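Local coordinates for protein disulfide oxidoreductase (Xylella fastidiosa, PDB 2REM) that probably oxidises dithiols to disulfides in proteins of the periplasm, as a DsbA-type member of the thioredoxin family, at residues T92-F95 / E96-E100. Numbering follows the deposited sequence.
Sequences TAMF and EAIHE
Phe95 and His99 meet one helical turn apart, tied first through the backbone: His99 N donates to Phe95 O over 2.8 Å, almost in line with the carbonyl. The imidazole presents its CD2 edge to the same oxygen, with His99 CD2 3.3 Å from Phe95 O and the oxygen close to the ring plane. Ile98 CG2 sits over the centre of one imidazole face, while His99 NE2 is hydrogen-bonded to Tyr35 O; together these should limit the ring's rotation. A histidine suits this place because it offers a flat face to an aliphatic neighbour and an N-H donor to a carbonyl. Phe95, buried, carries its ring away from the turn to Cys40, Ala41 and Asp44 of helix 38-52, and packs edge-to-face with both His91 and Tyr35. Glu96 marks the more open side. Its N bonds to Thr92 O over 2.8 Å. With CG anti to the backbone N (chi1 156°) and the chain extended beyond it, the carboxylate reaches along the helix side, Glu96 OE1 lying 4.1 Å from Ala93 CA and OE2 making a weak, long ion pair with Lys101 NZ. On another flank, the flexible Met94, bent at chi2 and chi3, brings SD to 3.8 Å from Ile98 CD1 and packs on Leu114, Phe117 and Tyr118, while the branched Ile98 reaches Ile106. Small Ala97, bonded through N to Ala93 O at 2.7 Å, permits close approach of Phe117. The i to i+4 bonds mark an alpha-helix, 87-101, and buried Met94, Phe95 and Ala97 against exposed Thr92 and Glu100 make it amphipathic; Phe95 touches Cys40 of the Cys37/Cys40 CxxC pair, consistent with the redox centre of a thioredoxin fold.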
loop_
_atom_site.group_PDB
_atom_site.type_symbol
_atom_site.label_atom_id
_atom_site.label_comp_id
_atom_site.label_asym_id
_atom_site.label_seq_id
_atom_site.Cartn_x
_atom_site.Cartn_y
_atom_site.Cartn_z
ATOM N N THR A 92 2.980 -8.246 8.024
ATOM C CA THR A 92 4.328 -8.841 8.023
ATOM C C THR A 92 4.239 -10.345 7.848
ATOM O O THR A 92 4.965 -10.926 7.047
ATOM C CB THR A 92 5.053 -8.522 9.330
ATOM O OG1 THR A 92 5.181 -7.094 9.436
ATOM C CG2 THR A 92 6.438 -9.188 9.367
ATOM N N ALA A 93 3.324 -10.967 8.589
ATOM C CA ALA A 93 3.134 -12.410 8.487
ATOM C C ALA A 93 2.738 -12.849 7.072
ATOM O O ALA A 93 3.181 -13.908 6.582
ATOM C CB ALA A 93 2.096 -12.868 9.507
ATOM N N MET A 94 1.907 -12.053 6.405
ATOM C CA MET A 94 1.543 -12.396 5.034
ATOM C C MET A 94 2.785 -12.338 4.129
ATOM O O MET A 94 3.018 -13.242 3.360
ATOM C CB MET A 94 0.398 -11.530 4.483
ATOM C CG MET A 94 0.099 -11.835 3.016
ATOM S SD MET A 94 -0.424 -13.550 2.731
ATOM C CE MET A 94 -2.131 -13.364 3.149
ATOM N N PHE A 95 3.565 -11.262 4.205
ATOM C CA PHE A 95 4.822 -11.199 3.454
ATOM C C PHE A 95 5.723 -12.397 3.742
ATOM O O PHE A 95 6.282 -13.037 2.830
ATOM C CB PHE A 95 5.589 -9.915 3.815
ATOM C CG PHE A 95 5.073 -8.669 3.162
ATOM C CD1 PHE A 95 5.017 -8.545 1.773
ATOM C CD2 PHE A 95 4.743 -7.567 3.943
ATOM C CE1 PHE A 95 4.602 -7.364 1.186
ATOM C CE2 PHE A 95 4.300 -6.381 3.369
ATOM C CZ PHE A 95 4.219 -6.280 1.974
ATOM N N GLU A 96 5.865 -12.712 5.033
ATOM C CA GLU A 96 6.674 -13.826 5.443
ATOM C C GLU A 96 6.127 -15.171 4.922
ATOM O O GLU A 96 6.888 -15.970 4.396
ATOM C CB GLU A 96 6.842 -13.783 6.959
ATOM C CG GLU A 96 7.152 -15.079 7.610
ATOM C CD GLU A 96 7.405 -14.888 9.087
ATOM O OE1 GLU A 96 6.523 -14.292 9.757
ATOM O OE2 GLU A 96 8.496 -15.308 9.550
ATOM N N ALA A 97 4.812 -15.365 5.003
ATOM C CA ALA A 97 4.152 -16.575 4.484
ATOM C C ALA A 97 4.489 -16.783 3.009
ATOM O O ALA A 97 4.739 -17.899 2.581
ATOM C CB ALA A 97 2.662 -16.454 4.638
ATOM N N ILE A 98 4.491 -15.700 2.242
ATOM C CA ILE A 98 4.720 -15.782 0.797
ATOM C C ILE A 98 6.206 -15.940 0.496
ATOM O O ILE A 98 6.624 -16.829 -0.257
ATOM C CB ILE A 98 4.164 -14.522 0.081
ATOM C CG1 ILE A 98 2.644 -14.456 0.246
ATOM C CG2 ILE A 98 4.593 -14.512 -1.397
ATOM C CD1 ILE A 98 2.062 -13.109 -0.048
ATOM N N HIS A 99 7.008 -15.074 1.104
ATOM C CA HIS A 99 8.366 -14.897 0.651
ATOM C C HIS A 99 9.383 -15.684 1.440
ATOM O O HIS A 99 10.479 -15.915 0.955
ATOM C CB HIS A 99 8.728 -13.410 0.610
ATOM C CG HIS A 99 7.892 -12.628 -0.352
ATOM N ND1 HIS A 99 8.116 -12.638 -1.711
ATOM C CD2 HIS A 99 6.802 -11.855 -0.155
ATOM C CE1 HIS A 99 7.218 -11.877 -2.309
ATOM N NE2 HIS A 99 6.401 -11.399 -1.390
ATOM N N GLU A 100 9.024 -16.113 2.649
ATOM C CA GLU A 100 9.996 -16.810 3.505
ATOM C C GLU A 100 9.553 -18.245 3.789
ATOM O O GLU A 100 10.288 -19.168 3.479
ATOM C CB GLU A 100 10.308 -16.024 4.793
ATOM C CG GLU A 100 10.313 -14.496 4.597
ATOM C CD GLU A 100 11.532 -13.767 5.125
ATOM O OE1 GLU A 100 12.158 -13.017 4.321
ATOM O OE2 GLU A 100 11.857 -13.909 6.332
#